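Local coordinates for uncharacterized protein lp_2219 (Lactobacillus plantarum, PDB 3HFQ) that is of unknown function but folds as a seven-bladed beta-propeller of the lactonase family, so that hydrolysis of a sugar lactone is a possibility, at residues P87-A92 / H142-D147; L99-N104 / Y167-A172; K107-V112 / T124-H129. The protein carries 1 engineered substitution. All blocks are in the same frame, centred on the assembly; numbering follows the deposited sequence.

Interaction 1 of 3, residues P87-A92 / H142-D147. With PO4 (phosphate ion), chain C.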
ATOM      1  N   PRO A  87       6.116   2.624  15.002  1.00 12.23           N
ATOM      2  CA  PRO A  87       5.440   3.474  14.017  1.00 14.11           C
ATOM      3  C   PRO A  87       4.469   2.576  13.250  1.00 10.51           C
ATOM      4  O   PRO A  87       4.623   1.356  13.248  1.00 13.03           O
ATOM      5  CB  PRO A  87       6.584   3.952  13.116  1.00 19.23           C
ATOM      6  CG  PRO A  87       7.816   3.785  13.968  1.00 22.05           C
ATOM      7  CD  PRO A  87       7.545   2.490  14.679  1.00 17.05           C
ATOM      8  N   PRO A  88       3.456   3.165  12.597  1.00 13.37           N
ATOM      9  CA  PRO A  88       2.484   2.373  11.833  1.00 14.57           C
ATOM     10  C   PRO A  88       3.075   1.816  10.533  1.00 13.61           C
ATOM     11  O   PRO A  88       4.260   2.012  10.252  1.00 12.81           O
ATOM     12  CB  PRO A  88       1.346   3.364  11.595  1.00 12.81           C
ATOM     13  CG  PRO A  88       2.062   4.685  11.526  1.00 14.65           C
ATOM     14  CD  PRO A  88       3.055   4.581  12.661  1.00 14.12           C
ATOM     15  N   ALA A  89       2.249   1.131   9.741  1.00  8.51           N
ATOM     16  CA  ALA A  89       2.713   0.527   8.493  1.00  8.91           C
ATOM     17  C   ALA A  89       1.936   0.957   7.248  1.00 10.30           C
ATOM     18  O   ALA A  89       2.357   0.685   6.124  1.00 10.05           O
ATOM     19  CB  ALA A  89       2.673  -0.995   8.615  1.00 11.15           C
ATOM     20  N   TYR A  90       0.800   1.613   7.451  1.00 12.28           N
ATOM     21  CA  TYR A  90      -0.037   2.066   6.345  1.00 10.95           C
ATOM     22  C   TYR A  90      -0.729   3.357   6.761  1.00 11.68           C
ATOM     23  O   TYR A  90      -0.980   3.575   7.945  1.00  9.99           O
ATOM     24  CB  TYR A  90      -1.095   1.004   6.026  1.00 10.51           C
ATOM     25  CG  TYR A  90      -1.898   1.246   4.759  1.00 10.84           C
ATOM     26  CD1 TYR A  90      -1.397   0.871   3.512  1.00 15.04           C
ATOM     27  CD2 TYR A  90      -3.163   1.837   4.808  1.00 10.21           C
ATOM     28  CE1 TYR A  90      -2.136   1.068   2.347  1.00 14.22           C
ATOM     29  CE2 TYR A  90      -3.912   2.046   3.644  1.00 11.80           C
ATOM     30  CZ  TYR A  90      -3.391   1.657   2.418  1.00 18.18           C
ATOM     31  OH  TYR A  90      -4.123   1.842   1.265  1.00 16.68           O
ATOM     32  N   VAL A  91      -1.030   4.210   5.788  1.00  8.92           N
ATOM     33  CA  VAL A  91      -1.720   5.470   6.056  1.00  8.71           C
ATOM     34  C   VAL A  91      -2.552   5.840   4.829  1.00 11.20           C
ATOM     35  O   VAL A  91      -2.109   5.648   3.698  1.00  9.46           O
ATOM     36  CB  VAL A  91      -0.711   6.610   6.399  1.00 13.33           C
ATOM     37  CG1 VAL A  91       0.248   6.848   5.239  1.00 14.59           C
ATOM     38  CG2 VAL A  91      -1.464   7.883   6.761  1.00 11.25           C
ATOM     39  N   ALA A  92      -3.766   6.338   5.053  1.00  9.21           N
ATOM     40  CA  ALA A  92      -4.653   6.726   3.954  1.00 11.25           C
ATOM     41  C   ALA A  92      -5.481   7.957   4.316  1.00 10.45           C
ATOM     42  O   ALA A  92      -5.677   8.257   5.495  1.00  8.00           O
ATOM     43  CB  ALA A  92      -5.582   5.565   3.594  1.00 10.26           C
ATOM     44  N   HIS A 142      -1.718  -8.186  13.674  1.00 10.88           N
ATOM     45  CA  HIS A 142      -0.849  -7.337  12.869  1.00  8.98           C
ATOM     46  C   HIS A 142      -1.677  -6.650  11.778  1.00 11.27           C
ATOM     47  O   HIS A 142      -1.904  -7.221  10.716  1.00 12.50           O
ATOM     48  CB  HIS A 142       0.257  -8.189  12.234  1.00 14.19           C
ATOM     49  CG  HIS A 142       1.190  -8.813  13.232  1.00 14.43           C
ATOM     50  ND1 HIS A 142       1.720 -10.078  13.067  1.00 18.79           N
ATOM     51  CD2 HIS A 142       1.709  -8.339  14.388  1.00  8.87           C
ATOM     52  CE1 HIS A 142       2.525 -10.351  14.081  1.00 15.15           C
ATOM     53  NE2 HIS A 142       2.536  -9.313  14.896  1.00 19.50           N
ATOM     54  N   ILE A 143      -2.131  -5.429  12.048  1.00 10.61           N
ATOM     55  CA  ILE A 143      -2.935  -4.686  11.079  1.00 12.95           C
ATOM     56  C   ILE A 143      -2.001  -4.101  10.023  1.00 13.91           C
ATOM     57  O   ILE A 143      -0.999  -3.474  10.356  1.00 12.27           O
ATOM     58  CB  ILE A 143      -3.732  -3.550  11.771  1.00 10.74           C
ATOM     59  CG1 ILE A 143      -4.556  -4.124  12.927  1.00 12.10           C
ATOM     60  CG2 ILE A 143      -4.668  -2.889  10.773  1.00 10.98           C
ATOM     61  CD1 ILE A 143      -5.535  -5.223  12.511  1.00 15.59           C
ATOM     62  N   HIS A 144      -2.335  -4.288   8.749  1.00  9.20           N
ATOM     63  CA  HIS A 144      -1.461  -3.812   7.680  1.00  8.96           C
ATOM     64  C   HIS A 144      -2.138  -2.955   6.616  1.00 11.39           C
ATOM     65  O   HIS A 144      -1.485  -2.500   5.670  1.00 10.32           O
ATOM     66  CB  HIS A 144      -0.815  -5.017   6.993  1.00 12.37           C
ATOM     67  CG  HIS A 144       0.624  -4.813   6.639  1.00 15.16           C
ATOM     68  ND1 HIS A 144       1.084  -3.672   6.020  1.00 14.72           N
ATOM     69  CD2 HIS A 144       1.707  -5.600   6.834  1.00 15.42           C
ATOM     70  CE1 HIS A 144       2.390  -3.762   5.852  1.00 17.88           C
ATOM     71  NE2 HIS A 144       2.796  -4.923   6.338  1.00 14.25           N
ATOM     72  N   TYR A 145      -3.438  -2.728   6.762  1.00  8.62           N
ATOM     73  CA  TYR A 145      -4.166  -1.958   5.767  1.00 11.91           C
ATOM     74  C   TYR A 145      -5.437  -1.379   6.367  1.00 15.75           C
ATOM     75  O   TYR A 145      -6.170  -2.071   7.077  1.00 10.29           O
ATOM     76  CB  TYR A 145      -4.491  -2.880   4.578  1.00  8.35           C
ATOM     77  CG  TYR A 145      -5.288  -2.269   3.438  1.00  9.17           C
ATOM     78  CD1 TYR A 145      -6.680  -2.194   3.491  1.00  9.35           C
ATOM     79  CD2 TYR A 145      -4.647  -1.807   2.289  1.00 10.20           C
ATOM     80  CE1 TYR A 145      -7.416  -1.674   2.419  1.00 11.03           C
ATOM     81  CE2 TYR A 145      -5.375  -1.281   1.215  1.00  7.96           C
ATOM     82  CZ  TYR A 145      -6.757  -1.221   1.288  1.00 11.42           C
ATOM     83  OH  TYR A 145      -7.481  -0.703   0.236  1.00 12.04           O
ATOM     84  N   THR A 146      -5.668  -0.098   6.096  1.00 10.76           N
ATOM     85  CA  THR A 146      -6.850   0.610   6.571  1.00 12.77           C
ATOM     86  C   THR A 146      -7.248   1.593   5.475  1.00 12.49           C
ATOM     87  O   THR A 146      -6.710   2.698   5.401  1.00 11.09           O
ATOM     88  CB  THR A 146      -6.570   1.418   7.862  1.00  7.66           C
ATOM     89  OG1 THR A 146      -5.441   2.275   7.652  1.00  7.43           O
ATOM     90  CG2 THR A 146      -6.288   0.482   9.036  1.00  6.38           C
ATOM     91  N   ASP A 147      -8.175   1.191   4.615  1.00 12.17           N
ATOM     92  CA  ASP A 147      -8.605   2.077   3.543  1.00  8.74           C
ATOM     93  C   ASP A 147     -10.088   1.908   3.223  1.00  9.38           C
ATOM     94  O   ASP A 147     -10.708   0.916   3.606  1.00 11.47           O
ATOM     95  CB  ASP A 147      -7.751   1.852   2.289  1.00  8.93           C
ATOM     96  CG  ASP A 147      -7.366   3.159   1.611  1.00 13.77           C
ATOM     97  OD1 ASP A 147      -8.201   4.090   1.600  1.00 11.41           O
ATOM     98  OD2 ASP A 147      -6.236   3.258   1.085  1.00 11.63           O
TER
HETATM   99  P   PO4 C 402       5.455  -6.792   6.123  1.00 18.55           P
HETATM  100  O1  PO4 C 402       6.882  -7.423   6.331  1.00 21.26           O
HETATM  101  O2  PO4 C 402       5.217  -6.514   4.591  1.00 16.27           O
HETATM  102  O3  PO4 C 402       4.352  -7.784   6.659  1.00 26.00           O
HETATM  103  O4  PO4 C 402       5.360  -5.430   6.914  1.00 24.62           O
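Tyr90 and Tyr145 both hold CG anti to the backbone N (chi1 -171° and 178°), a shared setting that lays the two side chains alongside each other, pointing the same way. Their rings meet obliquely, planes 36° apart, with Tyr145 CD2 over one face of the Tyr90 ring, displaced toward its rim and 3.7 Å from Tyr90 CZ. At the far end of the ring, Tyr90 OH donates a short hydrogen bond of 2.5 Å to Asp147 OD2, on the anti lone pair of that oxygen. Asp147 OD2 lies in the plane of the Tyr90 ring, at its edge, while the carboxylate as a whole is turned steeply against that ring; OD2 also rests 3.5 Å from Ala92 CB. Thr146 O comes to the ring edge, 3.4 Å from Tyr90 CE2; this buried carbonyl has no hydrogen-bonding partner in the model. The His144 side chain starts out away from the 87-92 segment, but its ring returns to it, CE1 3.9 Å from Ala89 CB. From the same ring, NE2 donates to O4 of the phosphate at 2.7 Å, with the phosphate in the ring plane. Arg190 and Arg259 bind the same ion, which probably came from the crystallisation liquor; the site therefore suits an anion. His191 adds a third aromatic residue beside the two tyrosines. Strands 90-92 and 143-147 run almost exactly parallel, yet their axes stay 6.4 Å from each other, so side chains make the join. This is the arrangement of innermost strands in adjacent blades of a beta-propeller, lining its centre.

Interaction 2 of 3, residues L99-N104 / Y167-A172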
ATOM      1  N   LEU A  99     -10.505  12.803   7.312  1.00 11.10           N
ATOM      2  CA  LEU A  99      -9.883  11.950   8.319  1.00  9.85           C
ATOM      3  C   LEU A  99      -8.673  11.247   7.704  1.00 11.36           C
ATOM      4  O   LEU A  99      -8.571  11.120   6.484  1.00 10.35           O
ATOM      5  CB  LEU A  99     -10.868  10.872   8.793  1.00 12.44           C
ATOM      6  CG  LEU A  99     -12.204  11.244   9.443  1.00 13.34           C
ATOM      7  CD1 LEU A  99     -13.025   9.972   9.658  1.00  8.74           C
ATOM      8  CD2 LEU A  99     -11.964  11.963  10.757  1.00 13.01           C
ATOM      9  N   VAL A 100      -7.759  10.798   8.558  1.00  9.95           N
ATOM     10  CA  VAL A 100      -6.577  10.058   8.120  1.00  8.13           C
ATOM     11  C   VAL A 100      -6.594   8.736   8.885  1.00  9.22           C
ATOM     12  O   VAL A 100      -6.800   8.722  10.098  1.00  9.51           O
ATOM     13  CB  VAL A 100      -5.260  10.824   8.428  1.00  8.69           C
ATOM     14  CG1 VAL A 100      -4.059   9.882   8.318  1.00 11.49           C
ATOM     15  CG2 VAL A 100      -5.091  11.980   7.432  1.00 10.86           C
ATOM     16  N   TYR A 101      -6.410   7.631   8.171  1.00  6.42           N
ATOM     17  CA  TYR A 101      -6.402   6.311   8.796  1.00  8.14           C
ATOM     18  C   TYR A 101      -4.995   5.726   8.764  1.00 11.71           C
ATOM     19  O   TYR A 101      -4.239   5.967   7.824  1.00 11.13           O
ATOM     20  CB  TYR A 101      -7.324   5.352   8.041  1.00 10.95           C
ATOM     21  CG  TYR A 101      -8.735   5.844   7.835  1.00 11.38           C
ATOM     22  CD1 TYR A 101      -9.608   6.004   8.909  1.00 12.21           C
ATOM     23  CD2 TYR A 101      -9.207   6.121   6.554  1.00 12.19           C
ATOM     24  CE1 TYR A 101     -10.921   6.440   8.711  1.00 17.13           C
ATOM     25  CE2 TYR A 101     -10.510   6.556   6.345  1.00 13.24           C
ATOM     26  CZ  TYR A 101     -11.363   6.710   7.425  1.00 14.44           C
ATOM     27  OH  TYR A 101     -12.645   7.163   7.214  1.00 10.31           O
ATOM     28  N   SER A 102      -4.642   4.961   9.793  1.00  9.93           N
ATOM     29  CA  SER A 102      -3.336   4.320   9.831  1.00 11.15           C
ATOM     30  C   SER A 102      -3.461   2.928  10.433  1.00 11.39           C
ATOM     31  O   SER A 102      -4.358   2.666  11.244  1.00 10.99           O
ATOM     32  CB  SER A 102      -2.326   5.157  10.632  1.00 10.46           C
ATOM     33  OG  SER A 102      -2.741   5.362  11.969  1.00 16.08           O
ATOM     34  N   ALA A 103      -2.564   2.041  10.016  1.00  8.92           N
ATOM     35  CA  ALA A 103      -2.543   0.661  10.493  1.00 10.88           C
ATOM     36  C   ALA A 103      -1.221   0.396  11.196  1.00 12.06           C
ATOM     37  O   ALA A 103      -0.167   0.745  10.673  1.00 13.42           O
ATOM     38  CB  ALA A 103      -2.694  -0.292   9.317  1.00 11.95           C
ATOM     39  N   ASN A 104      -1.263  -0.223  12.372  1.00  7.87           N
ATOM     40  CA  ASN A 104      -0.024  -0.509  13.085  1.00 10.10           C
ATOM     41  C   ASN A 104       0.188  -2.011  13.208  1.00 11.68           C
ATOM     42  O   ASN A 104      -0.573  -2.714  13.870  1.00 15.71           O
ATOM     43  CB  ASN A 104      -0.029   0.133  14.473  1.00 11.64           C
ATOM     44  CG  ASN A 104       1.352   0.148  15.106  1.00 14.99           C
ATOM     45  OD1 ASN A 104       1.987  -0.898  15.271  1.00 12.21           O
ATOM     46  ND2 ASN A 104       1.825   1.334  15.460  1.00 14.57           N
ATOM     47  N   TYR A 167     -15.371  -1.861   8.777  1.00  9.73           N
ATOM     48  CA  TYR A 167     -15.892  -0.984   9.825  1.00 10.58           C
ATOM     49  C   TYR A 167     -16.663   0.198   9.258  1.00 10.48           C
ATOM     50  O   TYR A 167     -16.316   0.726   8.204  1.00  8.79           O
ATOM     51  CB  TYR A 167     -14.749  -0.385  10.646  1.00  6.54           C
ATOM     52  CG  TYR A 167     -14.032  -1.317  11.584  1.00 10.48           C
ATOM     53  CD1 TYR A 167     -14.504  -1.528  12.880  1.00 13.48           C
ATOM     54  CD2 TYR A 167     -12.855  -1.951  11.197  1.00 13.39           C
ATOM     55  CE1 TYR A 167     -13.820  -2.359  13.769  1.00 12.94           C
ATOM     56  CE2 TYR A 167     -12.166  -2.782  12.074  1.00 12.17           C
ATOM     57  CZ  TYR A 167     -12.650  -2.976  13.358  1.00 13.42           C
ATOM     58  OH  TYR A 167     -11.964  -3.793  14.225  1.00 13.25           O
ATOM     59  N   ASN A 168     -17.696   0.624   9.977  1.00 13.39           N
ATOM     60  CA  ASN A 168     -18.447   1.800   9.578  1.00 13.79           C
ATOM     61  C   ASN A 168     -17.702   2.937  10.260  1.00 14.14           C
ATOM     62  O   ASN A 168     -17.147   2.747  11.345  1.00 13.41           O
ATOM     63  CB  ASN A 168     -19.887   1.724  10.076  1.00 13.10           C
ATOM     64  CG  ASN A 168     -20.681   0.657   9.354  1.00 12.47           C
ATOM     65  OD1 ASN A 168     -20.636   0.568   8.128  1.00 12.24           O
ATOM     66  ND2 ASN A 168     -21.411  -0.158  10.106  1.00 12.15           N
ATOM     67  N   VAL A 169     -17.668   4.106   9.630  1.00  9.17           N
ATOM     68  CA  VAL A 169     -16.949   5.243  10.196  1.00 11.03           C
ATOM     69  C   VAL A 169     -17.904   6.385  10.514  1.00 14.22           C
ATOM     70  O   VAL A 169     -18.762   6.722   9.702  1.00 12.85           O
ATOM     71  CB  VAL A 169     -15.888   5.772   9.203  1.00 13.02           C
ATOM     72  CG1 VAL A 169     -14.982   6.779   9.892  1.00 14.83           C
ATOM     73  CG2 VAL A 169     -15.083   4.618   8.635  1.00 12.87           C
ATOM     74  N   SER A 170     -17.752   6.975  11.697  1.00 12.62           N
ATOM     75  CA  SER A 170     -18.602   8.093  12.096  1.00 15.46           C
ATOM     76  C   SER A 170     -17.922   9.394  11.678  1.00 17.01           C
ATOM     77  O   SER A 170     -16.720   9.407  11.403  1.00 14.53           O
ATOM     78  CB  SER A 170     -18.815   8.093  13.612  1.00 12.35           C
ATOM     79  OG  SER A 170     -17.624   8.447  14.294  1.00 14.18           O
ATOM     80  N   ASP A 171     -18.687  10.484  11.625  1.00 16.54           N
ATOM     81  CA  ASP A 171     -18.133  11.778  11.240  1.00 17.93           C
ATOM     82  C   ASP A 171     -17.066  12.230  12.232  1.00 16.06           C
ATOM     83  O   ASP A 171     -16.081  12.863  11.851  1.00 13.43           O
ATOM     84  CB  ASP A 171     -19.228  12.850  11.184  1.00 22.47           C
ATOM     85  CG  ASP A 171     -20.259  12.580  10.111  1.00 27.55           C
ATOM     86  OD1 ASP A 171     -19.965  11.814   9.171  1.00 26.37           O
ATOM     87  OD2 ASP A 171     -21.365  13.154  10.204  1.00 29.69           O
ATOM     88  N   ALA A 172     -17.281  11.905  13.504  1.00 13.91           N
ATOM     89  CA  ALA A 172     -16.364  12.284  14.573  1.00 12.48           C
ATOM     90  C   ALA A 172     -15.038  11.534  14.516  1.00 18.43           C
ATOM     91  O   ALA A 172     -14.076  11.910  15.192  1.00 13.36           O
ATOM     92  CB  ALA A 172     -17.031  12.061  15.927  1.00 15.86           C
TER
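Leu99 and Asp171 carry the nearest pair of CA atoms, still 8.8 Å apart, so strand 99-104 and the segment that runs out of strand 163-169 belong to separate sheets and meet through side chains. Val169 is the centre of the contact. Its CG1 methyl stands tip to tip with Leu99 CD1 at 3.8 Å, the two branched side chains reaching for each other from one sheet to the other. Tyr101, two residues along the same strand as Leu99, also points at the valine, the tyrosine and valine side chains coming from opposite directions, and presents the phenol end of its ring: OH is 3.6 Å from Val169 CG1 and 3.8 Å from Val169 CG2, lodged against both methyls. CG1 lies near the ring plane, so the valine sits at the edge of the tyrosine and not over a face, with Tyr101 CE1 4.2 Å away. A chi1 of -170° sets CG1 of Val169 anti to its backbone N, and from there this one methyl serves both Leu99 and Tyr101. Beyond the valine the chain turns outward; Leu99 CD1 still reaches Ser170 O at 4.1 Å, a loose approach near the protein surface. Leu154 of the next blade lies against both Tyr101 and Val169. Val169 can give the phenol oxygen only van der Waals contact, and the hydroxyl's polar need is met by Asp94, on its own blade; the contact is thus a small, mainly apolar seam of about 155 Å², which probably holds by close fit and exclusion of water, with no directional bond to fix its register.

Interaction 3 of 3, residues K107-V112 / T124-H129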
ATOM      1  N   LYS A 107       1.509  -3.227  17.018  1.00 14.66           N
ATOM      2  CA  LYS A 107       0.493  -2.999  18.048  1.00 17.09           C
ATOM      3  C   LYS A 107      -0.843  -3.687  17.773  1.00 18.49           C
ATOM      4  O   LYS A 107      -1.623  -3.922  18.698  1.00 16.33           O
ATOM      5  CB  LYS A 107       0.231  -1.501  18.222  1.00 15.06           C
ATOM      6  CG  LYS A 107       1.383  -0.703  18.799  1.00 19.64           C
ATOM      7  CD  LYS A 107       0.965   0.758  18.945  1.00 24.88           C
ATOM      8  CE  LYS A 107       1.848   1.509  19.918  1.00 31.91           C
ATOM      9  NZ  LYS A 107       1.331   2.888  20.150  1.00 35.90           N
ATOM     10  N   GLY A 108      -1.107  -3.991  16.504  1.00 11.39           N
ATOM     11  CA  GLY A 108      -2.358  -4.641  16.137  1.00  9.69           C
ATOM     12  C   GLY A 108      -3.518  -3.667  16.217  1.00 11.16           C
ATOM     13  O   GLY A 108      -4.628  -4.023  16.619  1.00 13.68           O
ATOM     14  N   THR A 109      -3.263  -2.430  15.809  1.00 11.16           N
ATOM     15  CA  THR A 109      -4.275  -1.388  15.874  1.00 10.76           C
ATOM     16  C   THR A 109      -4.590  -0.679  14.568  1.00 15.28           C
ATOM     17  O   THR A 109      -3.803  -0.688  13.619  1.00 12.23           O
ATOM     18  CB  THR A 109      -3.859  -0.292  16.871  1.00 13.25           C
ATOM     19  OG1 THR A 109      -2.597   0.257  16.465  1.00 12.98           O
ATOM     20  CG2 THR A 109      -3.723  -0.858  18.270  1.00 11.10           C
ATOM     21  N   ALA A 110      -5.767  -0.062  14.552  1.00 10.43           N
ATOM     22  CA  ALA A 110      -6.238   0.742  13.434  1.00 10.81           C
ATOM     23  C   ALA A 110      -6.522   2.059  14.143  1.00 13.72           C
ATOM     24  O   ALA A 110      -7.210   2.086  15.166  1.00 12.83           O
ATOM     25  CB  ALA A 110      -7.523   0.165  12.854  1.00  9.75           C
ATOM     26  N   GLU A 111      -5.965   3.145  13.635  1.00 12.61           N
ATOM     27  CA  GLU A 111      -6.175   4.445  14.253  1.00 13.52           C
ATOM     28  C   GLU A 111      -6.831   5.428  13.297  1.00 12.84           C
ATOM     29  O   GLU A 111      -6.697   5.305  12.074  1.00  9.93           O
ATOM     30  CB  GLU A 111      -4.846   5.026  14.755  1.00 20.62           C
ATOM     31  CG  GLU A 111      -4.240   4.357  15.990  1.00 32.83           C
ATOM     32  CD  GLU A 111      -3.337   5.313  16.752  1.00 50.00           C
ATOM     33  OE1 GLU A 111      -2.792   6.236  16.107  1.00 57.59           O
ATOM     34  OE2 GLU A 111      -3.162   5.153  17.979  1.00 53.54           O
ATOM     35  N   VAL A 112      -7.545   6.397  13.868  1.00  8.10           N
ATOM     36  CA  VAL A 112      -8.235   7.416  13.086  1.00 10.63           C
ATOM     37  C   VAL A 112      -7.852   8.788  13.627  1.00  9.60           C
ATOM     38  O   VAL A 112      -7.804   8.995  14.841  1.00 10.17           O
ATOM     39  CB  VAL A 112      -9.770   7.261  13.191  1.00 10.72           C
ATOM     40  CG1 VAL A 112     -10.466   8.258  12.257  1.00  6.46           C
ATOM     41  CG2 VAL A 112     -10.173   5.830  12.859  1.00  7.15           C
ATOM     42  N   THR A 124      -8.299  10.607  17.149  1.00  9.32           N
ATOM     43  CA  THR A 124      -9.687  10.470  17.573  1.00  9.47           C
ATOM     44  C   THR A 124     -10.033   9.068  18.069  1.00 13.96           C
ATOM     45  O   THR A 124     -10.831   8.917  18.995  1.00 14.31           O
ATOM     46  CB  THR A 124     -10.684  10.815  16.435  1.00 14.61           C
ATOM     47  OG1 THR A 124     -10.407  10.008  15.284  1.00 15.98           O
ATOM     48  CG2 THR A 124     -10.589  12.295  16.060  1.00 15.08           C
ATOM     49  N   ASP A 125      -9.430   8.043  17.472  1.00 12.53           N
ATOM     50  CA  ASP A 125      -9.754   6.672  17.864  1.00 10.26           C
ATOM     51  C   ASP A 125      -8.621   5.678  17.599  1.00 14.02           C
ATOM     52  O   ASP A 125      -7.861   5.823  16.643  1.00  9.79           O
ATOM     53  CB  ASP A 125     -11.020   6.252  17.109  1.00  8.73           C
ATOM     54  CG  ASP A 125     -11.660   4.981  17.657  1.00 13.55           C
ATOM     55  OD1 ASP A 125     -11.539   4.703  18.869  1.00 16.53           O
ATOM     56  OD2 ASP A 125     -12.317   4.270  16.867  1.00 13.77           O
ATOM     57  N   THR A 126      -8.509   4.681  18.472  1.00 10.73           N
ATOM     58  CA  THR A 126      -7.509   3.627  18.342  1.00 10.06           C
ATOM     59  C   THR A 126      -8.228   2.315  18.627  1.00 14.56           C
ATOM     60  O   THR A 126      -8.631   2.050  19.762  1.00 12.44           O
ATOM     61  CB  THR A 126      -6.354   3.789  19.355  1.00 13.85           C
ATOM     62  OG1 THR A 126      -5.715   5.056  19.161  1.00 13.77           O
ATOM     63  CG2 THR A 126      -5.316   2.686  19.160  1.00 13.16           C
ATOM     64  N   VAL A 127      -8.410   1.511  17.585  1.00  9.37           N
ATOM     65  CA  VAL A 127      -9.090   0.229  17.716  1.00 10.77           C
ATOM     66  C   VAL A 127      -8.073  -0.889  17.914  1.00 11.96           C
ATOM     67  O   VAL A 127      -7.177  -1.074  17.088  1.00 12.85           O
ATOM     68  CB  VAL A 127      -9.944  -0.060  16.464  1.00 15.15           C
ATOM     69  CG1 VAL A 127     -10.550  -1.455  16.543  1.00 10.67           C
ATOM     70  CG2 VAL A 127     -11.044   0.988  16.349  1.00 17.74           C
ATOM     71  N   GLN A 128      -8.213  -1.629  19.010  1.00 10.12           N
ATOM     72  CA  GLN A 128      -7.296  -2.719  19.324  1.00 12.12           C
ATOM     73  C   GLN A 128      -7.843  -4.074  18.895  1.00 10.70           C
ATOM     74  O   GLN A 128      -8.987  -4.414  19.197  1.00 12.17           O
ATOM     75  CB  GLN A 128      -7.010  -2.749  20.831  1.00 14.17           C
ATOM     76  CG  GLN A 128      -6.023  -3.834  21.263  1.00 11.91           C
ATOM     77  CD  GLN A 128      -4.625  -3.607  20.719  1.00 11.76           C
ATOM     78  OE1 GLN A 128      -3.978  -2.610  21.039  1.00 14.96           O
ATOM     79  NE2 GLN A 128      -4.153  -4.532  19.892  1.00  9.73           N
ATOM     80  N   HIS A 129      -7.022  -4.845  18.189  1.00  7.85           N
ATOM     81  CA  HIS A 129      -7.428  -6.173  17.740  1.00 10.67           C
ATOM     82  C   HIS A 129      -6.610  -7.240  18.456  1.00 13.17           C
ATOM     83  O   HIS A 129      -5.584  -6.947  19.067  1.00 13.15           O
ATOM     84  CB  HIS A 129      -7.217  -6.336  16.228  1.00  9.26           C
ATOM     85  CG  HIS A 129      -7.932  -5.316  15.397  1.00 13.78           C
ATOM     86  ND1 HIS A 129      -7.492  -4.015  15.274  1.00 12.29           N
ATOM     87  CD2 HIS A 129      -9.054  -5.408  14.645  1.00 13.78           C
ATOM     88  CE1 HIS A 129      -8.315  -3.349  14.480  1.00 11.50           C
ATOM     89  NE2 HIS A 129      -9.269  -4.171  14.086  1.00 13.05           N
TER
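The His129 ring offers its edge to the 107-112 segment: Gly108 O lies in the ring plane, with Thr109 CA and Ala110 CB also along the rim, and Tyr165 meets this ring in an edge-to-face pair. ND1 donates to Gly108 O at 3.2 Å, coming from above the carbonyl plane, while His129 N reaches the same oxygen at 3.0 Å, so two donors of one residue grip a single acceptor. The Gln128 amide is held flat by two bonds in its own plane: NE2 donates to Lys107 O at 2.9 Å and, equally long, to His129 O. That side chain is bent at chi2 (66°), which brings the amide across to the Lys107 carbonyl and sets OE1 3.3 Å from Thr109 CG2. Gly108 carries a positive phi of 73° and with Thr109 forms a G1 bulge opposite Asn104. Further along, Ala110 and Val127 make a hydrogen-bonded antiparallel pair, with Val127 N to Ala110 O at 2.8 Å. Glu111 and Thr126, a non-hydrogen-bonded pair, run side by side; the Thr126 hydroxyl donates to Glu111 OE2 at 2.8 Å, from above the carboxylate plane. With an alanine in place of Glu111, Thr126 OG1 would probably be left without this acceptor and its CG2 without the aliphatic cover of the glutamate chain. At the other end Thr124 and Asp125 form a classic bulge, both backbone N-H groups pointing to Val112 O. The hairpin, its strands at 170°, supplies the two outer strands of a propeller blade: strand 99-104 flanks strand 109-115 on the inner side, and Leu175 of the next blade packs on Val112 and Val127.

Interactions 1 and 2 join one propeller blade to the next, near the axis and farther out, with centres 11 Å apart; interaction 3 holds together the outer hairpin of the first blade. Strand 99-104 joins the first-blade halves of the three contacts in one sheet, through Ala103 O to Ala89 N at 2.6 Å and Asn104 N to Thr109 O at 2.9 Å, both probable hydrogen bonds. The next blade leans on interaction 3 as well: Ile143 CD1 rests 3.6 Å from His129 ND1, and Tyr167 OH lies 2.7 Å from His129 NE2. The phosphate touches interaction 1 alone of the three, through His144, on the inner side of the blades.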